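Local coordinates for protein PA0821 (Pseudomonas aeruginosa, PDB 7DRG) that is probably the immunity protein (antitoxin) that protects the bacterium against a putative VRR-NUC domain-containing effector of its type VI secretion system, at residues B[257-271]-B[349-362]. Sequence-based numbering, arbitrary orientation.
Sequences SHFAFYRYGDGVVIQ and EPYLDATNTLPERL
The carboxy-terminal tail of the chain, 349-362, leaves helix 338-348 and runs along the edge of the antiparallel hairpin 259-264/267-272, with Tyr351, near the start of the tail, against His258, just ahead of strand 259-264. His258 turns the edge of its ring to the face of Tyr351, centroids 4.5 Å apart and planes at 54°; CE1 makes the touch. CB of His258 points away from the tail, but CG beside the backbone N (chi1 -73°) and the turn of the ring bring its end back. His258 NE2 donates to Glu349 O at 3.0 Å, from well above that carbonyl's plane. ND1 shares a hydrogen bond with Ser257 OG, so both ring nitrogens are held and the ring's rotation is fixed. Nearby, Leu352 N gives a straight bond to Ser257 O (2.9 Å), and Leu352 CD1 packs on Ala260 CB.

Farther along, Tyr262 OH accepts from Leu358 N at 3.0 Å and donates to Gln271 OE1 at 2.7 Å. The extended Gln271 then uses NE2 for Asn356 O (3.0 Å) and also for Gly273 O. Arg361 lays one guanidinium face over Ala260 CB; NH2 bonds Ser256 O, while a water joins it to Phe259 O. At the very end, Leu362 N reaches Phe261 O, nearly straight at 172°.

Two direct main-chain bonds, bridging waters and a buried chain of hydrogen bonds through Tyr262 and Gln271 thus fasten an irregular tail to the sheet edge, satisfying polar groups of both.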
ATOM      1  N   SER B 257      -4.675  32.126  10.079  1.00 29.81           N
ATOM      2  CA  SER B 257      -4.476  32.184   8.636  1.00 31.25           C
ATOM      3  C   SER B 257      -4.919  30.893   7.963  1.00 31.82           C
ATOM      4  O   SER B 257      -5.278  30.898   6.778  1.00 31.34           O
ATOM      5  CB  SER B 257      -3.005  32.466   8.315  1.00 31.22           C
ATOM      6  OG  SER B 257      -2.138  31.492   8.871  1.00 32.96           O
ATOM      7  N   HIS B 258      -4.898  29.780   8.695  1.00 30.39           N
ATOM      8  CA  HIS B 258      -5.160  28.477   8.106  1.00 25.68           C
ATOM      9  C   HIS B 258      -6.194  27.658   8.856  1.00 26.53           C
ATOM     10  O   HIS B 258      -6.675  26.666   8.301  1.00 26.49           O
ATOM     11  CB  HIS B 258      -3.865  27.662   8.004  1.00 26.68           C
ATOM     12  CG  HIS B 258      -2.929  28.142   6.939  1.00 25.12           C
ATOM     13  ND1 HIS B 258      -2.178  29.289   7.073  1.00 29.82           N
ATOM     14  CD2 HIS B 258      -2.610  27.624   5.728  1.00 26.96           C
ATOM     15  CE1 HIS B 258      -1.441  29.462   5.990  1.00 34.32           C
ATOM     16  NE2 HIS B 258      -1.686  28.466   5.157  1.00 32.46           N
ATOM     17  N   PHE B 259      -6.557  28.036  10.079  1.00 25.65           N
ATOM     18  CA  PHE B 259      -7.551  27.321  10.867  1.00 25.02           C
ATOM     19  C   PHE B 259      -8.724  28.242  11.146  1.00 28.35           C
ATOM     20  O   PHE B 259      -8.535  29.406  11.523  1.00 28.99           O
ATOM     21  CB  PHE B 259      -6.951  26.804  12.178  1.00 22.95           C
ATOM     22  CG  PHE B 259      -5.872  25.778  11.979  1.00 24.61           C
ATOM     23  CD1 PHE B 259      -4.564  26.163  11.732  1.00 24.67           C
ATOM     24  CD2 PHE B 259      -6.166  24.422  12.025  1.00 26.46           C
ATOM     25  CE1 PHE B 259      -3.569  25.221  11.538  1.00 26.32           C
ATOM     26  CE2 PHE B 259      -5.178  23.474  11.832  1.00 27.94           C
ATOM     27  CZ  PHE B 259      -3.877  23.869  11.587  1.00 27.23           C
ATOM     28  N   ALA B 260      -9.930  27.725  10.936  1.00 23.33           N
ATOM     29  CA  ALA B 260     -11.158  28.443  11.233  1.00 24.79           C
ATOM     30  C   ALA B 260     -11.926  27.696  12.312  1.00 25.09           C
ATOM     31  O   ALA B 260     -11.824  26.471  12.438  1.00 24.29           O
ATOM     32  CB  ALA B 260     -12.036  28.605   9.986  1.00 25.26           C
ATOM     33  N   PHE B 261     -12.697  28.447  13.091  1.00 22.26           N
ATOM     34  CA  PHE B 261     -13.462  27.899  14.198  1.00 25.11           C
ATOM     35  C   PHE B 261     -14.917  28.299  14.041  1.00 27.41           C
ATOM     36  O   PHE B 261     -15.228  29.480  13.850  1.00 26.25           O
ATOM     37  CB  PHE B 261     -12.906  28.376  15.543  1.00 25.51           C
ATOM     38  CG  PHE B 261     -11.470  28.012  15.744  1.00 27.64           C
ATOM     39  CD1 PHE B 261     -10.464  28.790  15.198  1.00 32.83           C
ATOM     40  CD2 PHE B 261     -11.123  26.869  16.445  1.00 28.34           C
ATOM     41  CE1 PHE B 261      -9.137  28.441  15.361  1.00 36.00           C
ATOM     42  CE2 PHE B 261      -9.799  26.521  16.619  1.00 29.39           C
ATOM     43  CZ  PHE B 261      -8.805  27.307  16.075  1.00 36.89           C
ATOM     44  N   TYR B 262     -15.797  27.308  14.090  1.00 21.22           N
ATOM     45  CA  TYR B 262     -17.231  27.525  13.988  1.00 22.13           C
ATOM     46  C   TYR B 262     -17.859  27.112  15.306  1.00 23.65           C
ATOM     47  O   TYR B 262     -17.964  25.918  15.616  1.00 24.18           O
ATOM     48  CB  TYR B 262     -17.824  26.749  12.812  1.00 23.64           C
ATOM     49  CG  TYR B 262     -17.173  27.087  11.494  1.00 24.03           C
ATOM     50  CD1 TYR B 262     -17.507  28.250  10.805  1.00 25.11           C
ATOM     51  CD2 TYR B 262     -16.204  26.255  10.948  1.00 20.40           C
ATOM     52  CE1 TYR B 262     -16.903  28.564   9.608  1.00 21.18           C
ATOM     53  CE2 TYR B 262     -15.597  26.557   9.746  1.00 23.58           C
ATOM     54  CZ  TYR B 262     -15.946  27.710   9.080  1.00 21.36           C
ATOM     55  OH  TYR B 262     -15.336  28.011   7.882  1.00 23.59           O
ATOM     56  N   ARG B 263     -18.282  28.105  16.078  1.00 23.62           N
ATOM     57  CA  ARG B 263     -19.049  27.848  17.287  1.00 27.62           C
ATOM     58  C   ARG B 263     -20.500  27.666  16.882  1.00 35.63           C
ATOM     59  O   ARG B 263     -21.197  28.626  16.553  1.00 35.82           O
ATOM     60  CB  ARG B 263     -18.875  28.981  18.295  1.00 31.55           C
ATOM     61  CG  ARG B 263     -17.823  28.675  19.348  1.00 36.50           C
ATOM     62  CD  ARG B 263     -17.654  29.789  20.380  1.00 52.60           C
ATOM     63  NE  ARG B 263     -18.891  30.086  21.091  1.00 58.49           N
ATOM     64  CZ  ARG B 263     -19.448  31.290  21.143  1.00 59.74           C
ATOM     65  NH1 ARG B 263     -18.868  32.319  20.536  1.00 56.38           N
ATOM     66  NH2 ARG B 263     -20.579  31.465  21.812  1.00 60.67           N
ATOM     67  N   TYR B 264     -20.936  26.422  16.841  1.00 30.78           N
ATOM     68  CA  TYR B 264     -22.346  26.116  16.912  1.00 34.40           C
ATOM     69  C   TYR B 264     -22.679  26.079  18.407  1.00 39.89           C
ATOM     70  O   TYR B 264     -21.848  26.438  19.247  1.00 50.42           O
ATOM     71  CB  TYR B 264     -22.639  24.831  16.133  1.00 34.25           C
ATOM     72  CG  TYR B 264     -22.052  23.612  16.778  1.00 27.45           C
ATOM     73  CD1 TYR B 264     -20.734  23.233  16.543  1.00 26.53           C
ATOM     74  CD2 TYR B 264     -22.812  22.851  17.650  1.00 27.17           C
ATOM     75  CE1 TYR B 264     -20.206  22.134  17.160  1.00 22.58           C
ATOM     76  CE2 TYR B 264     -22.298  21.759  18.271  1.00 23.42           C
ATOM     77  CZ  TYR B 264     -20.994  21.393  18.020  1.00 25.12           C
ATOM     78  OH  TYR B 264     -20.492  20.293  18.655  1.00 26.35           O
ATOM     79  N   GLY B 265     -23.882  25.663  18.764  1.00 29.71           N
ATOM     80  CA  GLY B 265     -24.345  25.738  20.139  1.00 30.47           C
ATOM     81  C   GLY B 265     -23.430  25.292  21.266  1.00 41.42           C
ATOM     82  O   GLY B 265     -22.910  26.128  22.011  1.00 52.78           O
ATOM     83  N   ASP B 266     -23.235  23.984  21.420  1.00 28.14           N
ATOM     84  CA  ASP B 266     -22.551  23.434  22.584  1.00 30.55           C
ATOM     85  C   ASP B 266     -21.262  22.720  22.189  1.00 26.83           C
ATOM     86  O   ASP B 266     -20.909  21.676  22.741  1.00 33.57           O
ATOM     87  CB  ASP B 266     -23.461  22.483  23.354  1.00 45.04           C
ATOM     88  CG  ASP B 266     -23.718  21.206  22.602  1.00 60.26           C
ATOM     89  OD1 ASP B 266     -24.077  21.301  21.411  1.00 60.77           O
ATOM     90  OD2 ASP B 266     -23.523  20.116  23.184  1.00 71.02           O
ATOM     91  N   GLY B 267     -20.548  23.289  21.230  1.00 25.26           N
ATOM     92  CA  GLY B 267     -19.274  22.738  20.820  1.00 26.49           C
ATOM     93  C   GLY B 267     -18.691  23.603  19.730  1.00 27.50           C
ATOM     94  O   GLY B 267     -19.201  24.689  19.435  1.00 28.06           O
ATOM     95  N   VAL B 268     -17.621  23.104  19.115  1.00 23.38           N
ATOM     96  CA  VAL B 268     -16.941  23.839  18.058  1.00 22.52           C
ATOM     97  C   VAL B 268     -16.561  22.870  16.946  1.00 20.31           C
ATOM     98  O   VAL B 268     -16.271  21.695  17.191  1.00 24.46           O
ATOM     99  CB  VAL B 268     -15.701  24.588  18.602  1.00 24.90           C
ATOM    100  CG1 VAL B 268     -14.643  23.615  19.106  1.00 27.24           C
ATOM    101  CG2 VAL B 268     -15.127  25.541  17.553  1.00 29.48           C
ATOM    102  N   VAL B 269     -16.605  23.362  15.710  1.00 19.78           N
ATOM    103  CA  VAL B 269     -16.006  22.679  14.568  1.00 19.79           C
ATOM    104  C   VAL B 269     -14.748  23.438  14.174  1.00 20.20           C
ATOM    105  O   VAL B 269     -14.777  24.665  14.002  1.00 22.06           O
ATOM    106  CB  VAL B 269     -16.971  22.574  13.375  1.00 19.38           C
ATOM    107  CG1 VAL B 269     -16.232  21.986  12.150  1.00 19.70           C
ATOM    108  CG2 VAL B 269     -18.156  21.710  13.727  1.00 20.46           C
ATOM    109  N   ILE B 270     -13.648  22.713  14.041  1.00 17.68           N
ATOM    110  CA  ILE B 270     -12.369  23.269  13.614  1.00 20.14           C
ATOM    111  C   ILE B 270     -12.162  22.895  12.155  1.00 22.90           C
ATOM    112  O   ILE B 270     -12.308  21.726  11.788  1.00 21.42           O
ATOM    113  CB  ILE B 270     -11.217  22.741  14.482  1.00 23.04           C
ATOM    114  CG1 ILE B 270     -11.500  23.003  15.961  1.00 25.99           C
ATOM    115  CG2 ILE B 270      -9.881  23.360  14.047  1.00 22.56           C
ATOM    116  CD1 ILE B 270     -10.497  22.380  16.898  1.00 30.86           C
ATOM    117  N   GLN B 271     -11.835  23.882  11.324  1.00 19.95           N
ATOM    118  CA  GLN B 271     -11.498  23.656   9.924  1.00 21.30           C
ATOM    119  C   GLN B 271      -9.985  23.762   9.783  1.00 22.69           C
ATOM    120  O   GLN B 271      -9.406  24.814  10.071  1.00 21.64           O
ATOM    121  CB  GLN B 271     -12.204  24.665   9.014  1.00 20.27           C
ATOM    122  CG  GLN B 271     -11.759  24.583   7.550  1.00 21.83           C
ATOM    123  CD  GLN B 271     -12.450  25.606   6.657  1.00 19.86           C
ATOM    124  OE1 GLN B 271     -13.471  26.191   7.033  1.00 23.61           O
ATOM    125  NE2 GLN B 271     -11.906  25.814   5.464  1.00 22.66           N
ATOM    126  N   GLU B 349       1.065  26.335   1.967  1.00 30.70           N
ATOM    127  CA  GLU B 349      -0.346  25.992   1.956  1.00 28.93           C
ATOM    128  C   GLU B 349      -1.220  27.220   1.746  1.00 32.46           C
ATOM    129  O   GLU B 349      -0.939  28.287   2.305  1.00 34.37           O
ATOM    130  CB  GLU B 349      -0.752  25.299   3.263  1.00 32.41           C
ATOM    131  CG  GLU B 349       0.052  24.040   3.563  1.00 34.75           C
ATOM    132  CD  GLU B 349       0.072  23.054   2.400  1.00 41.10           C
ATOM    133  OE1 GLU B 349      -0.928  22.971   1.655  1.00 34.32           O
ATOM    134  OE2 GLU B 349       1.102  22.368   2.223  1.00 40.64           O
ATOM    135  N   PRO B 350      -2.286  27.092   0.955  1.00 33.75           N
ATOM    136  CA  PRO B 350      -3.166  28.241   0.707  1.00 34.00           C
ATOM    137  C   PRO B 350      -3.850  28.711   1.981  1.00 32.29           C
ATOM    138  O   PRO B 350      -4.188  27.918   2.863  1.00 34.08           O
ATOM    139  CB  PRO B 350      -4.183  27.696  -0.305  1.00 38.49           C
ATOM    140  CG  PRO B 350      -3.498  26.523  -0.944  1.00 41.34           C
ATOM    141  CD  PRO B 350      -2.637  25.926   0.127  1.00 34.73           C
ATOM    142  N   TYR B 351      -4.061  30.024   2.061  1.00 30.13           N
ATOM    143  CA  TYR B 351      -4.688  30.657   3.210  1.00 29.16           C
ATOM    144  C   TYR B 351      -6.212  30.575   3.128  1.00 29.58           C
ATOM    145  O   TYR B 351      -6.802  30.471   2.050  1.00 31.35           O
ATOM    146  CB  TYR B 351      -4.292  32.135   3.298  1.00 34.68           C
ATOM    147  CG  TYR B 351      -2.913  32.424   3.857  1.00 34.24           C
ATOM    148  CD1 TYR B 351      -1.785  31.784   3.369  1.00 40.26           C
ATOM    149  CD2 TYR B 351      -2.746  33.373   4.859  1.00 43.82           C
ATOM    150  CE1 TYR B 351      -0.523  32.069   3.883  1.00 45.70           C
ATOM    151  CE2 TYR B 351      -1.498  33.664   5.373  1.00 44.07           C
ATOM    152  CZ  TYR B 351      -0.394  33.006   4.886  1.00 46.65           C
ATOM    153  OH  TYR B 351       0.845  33.301   5.404  1.00 55.80           O
ATOM    154  N   LEU B 352      -6.848  30.666   4.292  1.00 28.43           N
ATOM    155  CA  LEU B 352      -8.301  30.774   4.343  1.00 27.91           C
ATOM    156  C   LEU B 352      -8.755  32.129   3.817  1.00 32.95           C
ATOM    157  O   LEU B 352      -8.115  33.157   4.064  1.00 34.17           O
ATOM    158  CB  LEU B 352      -8.802  30.593   5.772  1.00 25.65           C
ATOM    159  CG  LEU B 352      -8.442  29.290   6.469  1.00 28.07           C
ATOM    160  CD1 LEU B 352      -9.019  29.304   7.871  1.00 30.20           C
ATOM    161  CD2 LEU B 352      -8.954  28.101   5.664  1.00 29.70           C
ATOM    162  N   ASP B 353      -9.875  32.134   3.099  1.00 27.64           N
ATOM    163  CA  ASP B 353     -10.465  33.384   2.634  1.00 32.09           C
ATOM    164  C   ASP B 353     -11.972  33.189   2.493  1.00 29.86           C
ATOM    165  O   ASP B 353     -12.529  32.165   2.904  1.00 28.57           O
ATOM    166  CB  ASP B 353      -9.791  33.856   1.334  1.00 36.44           C
ATOM    167  CG  ASP B 353      -9.915  32.860   0.191  1.00 42.16           C
ATOM    168  OD1 ASP B 353     -10.891  32.087   0.140  1.00 39.88           O
ATOM    169  OD2 ASP B 353      -9.016  32.854  -0.678  1.00 50.00           O
ATOM    170  N   ALA B 354     -12.641  34.184   1.908  1.00 34.30           N
ATOM    171  CA  ALA B 354     -14.092  34.133   1.772  1.00 31.12           C
ATOM    172  C   ALA B 354     -14.562  33.053   0.805  1.00 30.50           C
ATOM    173  O   ALA B 354     -15.751  32.722   0.811  1.00 35.59           O
ATOM    174  CB  ALA B 354     -14.621  35.495   1.324  1.00 32.89           C
ATOM    175  N   THR B 355     -13.676  32.500  -0.019  1.00 29.50           N
ATOM    176  CA  THR B 355     -14.074  31.470  -0.969  1.00 32.20           C
ATOM    177  C   THR B 355     -14.047  30.067  -0.384  1.00 30.31           C
ATOM    178  O   THR B 355     -14.617  29.158  -0.995  1.00 32.14           O
ATOM    179  CB  THR B 355     -13.177  31.497  -2.212  1.00 35.99           C
ATOM    180  OG1 THR B 355     -11.857  31.061  -1.867  1.00 42.83           O
ATOM    181  CG2 THR B 355     -13.110  32.905  -2.792  1.00 35.95           C
ATOM    182  N   ASN B 356     -13.406  29.854   0.769  1.00 25.84           N
ATOM    183  CA  ASN B 356     -13.252  28.496   1.285  1.00 21.88           C
ATOM    184  C   ASN B 356     -13.624  28.357   2.761  1.00 24.24           C
ATOM    185  O   ASN B 356     -13.427  27.279   3.339  1.00 25.02           O
ATOM    186  CB  ASN B 356     -11.823  27.982   1.036  1.00 27.49           C
ATOM    187  CG  ASN B 356     -10.755  28.904   1.589  1.00 25.75           C
ATOM    188  OD1 ASN B 356     -10.931  29.521   2.636  1.00 26.53           O
ATOM    189  ND2 ASN B 356      -9.638  29.007   0.878  1.00 30.06           N
ATOM    190  N   THR B 357     -14.190  29.395   3.376  1.00 23.83           N
ATOM    191  CA  THR B 357     -14.719  29.329   4.731  1.00 24.15           C
ATOM    192  C   THR B 357     -16.133  29.888   4.726  1.00 26.66           C
ATOM    193  O   THR B 357     -16.531  30.597   3.797  1.00 26.31           O
ATOM    194  CB  THR B 357     -13.872  30.123   5.745  1.00 27.29           C
ATOM    195  OG1 THR B 357     -13.810  31.500   5.346  1.00 30.23           O
ATOM    196  CG2 THR B 357     -12.468  29.566   5.838  1.00 25.89           C
ATOM    197  N   LEU B 358     -16.893  29.570   5.791  1.00 22.78           N
ATOM    198  CA  LEU B 358     -18.199  30.201   5.961  1.00 21.94           C
ATOM    199  C   LEU B 358     -18.032  31.569   6.618  1.00 22.21           C
ATOM    200  O   LEU B 358     -17.160  31.748   7.473  1.00 25.36           O
ATOM    201  CB  LEU B 358     -19.120  29.343   6.819  1.00 23.95           C
ATOM    202  CG  LEU B 358     -19.331  27.894   6.381  1.00 23.96           C
ATOM    203  CD1 LEU B 358     -20.316  27.229   7.328  1.00 28.31           C
ATOM    204  CD2 LEU B 358     -19.837  27.823   4.953  1.00 25.67           C
ATOM    205  N   PRO B 359     -18.859  32.546   6.243  1.00 26.66           N
ATOM    206  CA  PRO B 359     -18.745  33.878   6.857  1.00 32.22           C
ATOM    207  C   PRO B 359     -18.920  33.882   8.370  1.00 29.01           C
ATOM    208  O   PRO B 359     -18.436  34.809   9.028  1.00 34.85           O
ATOM    209  CB  PRO B 359     -19.851  34.689   6.163  1.00 30.70           C
ATOM    210  CG  PRO B 359     -20.714  33.681   5.446  1.00 33.85           C
ATOM    211  CD  PRO B 359     -19.817  32.525   5.129  1.00 28.15           C
ATOM    212  N   GLU B 360     -19.572  32.879   8.948  1.00 29.79           N
ATOM    213  CA  GLU B 360     -19.819  32.874  10.382  1.00 28.82           C
ATOM    214  C   GLU B 360     -18.621  32.399  11.196  1.00 26.93           C
ATOM    215  O   GLU B 360     -18.747  32.270  12.421  1.00 31.74           O
ATOM    216  CB  GLU B 360     -21.038  32.013  10.701  1.00 28.81           C
ATOM    217  CG  GLU B 360     -20.823  30.519  10.556  1.00 28.06           C
ATOM    218  CD  GLU B 360     -22.130  29.752  10.613  1.00 35.52           C
ATOM    219  OE1 GLU B 360     -22.916  29.848   9.647  1.00 44.03           O
ATOM    220  OE2 GLU B 360     -22.376  29.064  11.627  1.00 30.24           O
ATOM    221  N   ARG B 361     -17.476  32.135  10.561  1.00 25.88           N
ATOM    222  CA  ARG B 361     -16.298  31.743  11.321  1.00 23.87           C
ATOM    223  C   ARG B 361     -16.017  32.791  12.387  1.00 30.47           C
ATOM    224  O   ARG B 361     -16.273  33.980  12.192  1.00 32.62           O
ATOM    225  CB  ARG B 361     -15.077  31.580  10.403  1.00 26.41           C
ATOM    226  CG  ARG B 361     -14.590  32.876   9.788  1.00 29.11           C
ATOM    227  CD  ARG B 361     -13.302  32.686   8.999  1.00 33.78           C
ATOM    228  NE  ARG B 361     -12.150  32.393   9.849  1.00 35.85           N
ATOM    229  CZ  ARG B 361     -10.885  32.538   9.461  1.00 35.53           C
ATOM    230  NH1 ARG B 361     -10.612  32.982   8.239  1.00 31.33           N
ATOM    231  NH2 ARG B 361      -9.891  32.248  10.295  1.00 32.69           N
ATOM    232  N   LEU B 362     -15.547  32.341  13.542  1.00 27.23           N
ATOM    233  CA  LEU B 362     -15.108  33.289  14.546  1.00 35.30           C
ATOM    234  C   LEU B 362     -14.114  34.257  13.918  1.00 43.23           C
ATOM    235  O   LEU B 362     -13.138  33.838  13.314  1.00 39.18           O
ATOM    236  CB  LEU B 362     -14.448  32.598  15.728  1.00 39.98           C
ATOM    237  CG  LEU B 362     -15.387  31.767  16.608  1.00 44.68           C
ATOM    238  CD1 LEU B 362     -14.685  31.175  17.835  1.00 45.87           C
ATOM    239  CD2 LEU B 362     -16.599  32.593  17.029  1.00 48.00           C
TER
HETATM  240  O   HOH W   1      -6.340  33.610   5.854  1.00 45.38           O
HETATM  241  O   HOH W   2      -9.626  31.427  12.889  1.00 32.48           O
HETATM  242  O   HOH W   3     -12.216  31.428  12.795  1.00 26.59           O
HETATM  243  O   HOH W   4     -18.967  30.692  14.553  1.00 33.00           O
HETATM  244  O   HOH W   5     -20.942  28.859  13.576  1.00 35.71           O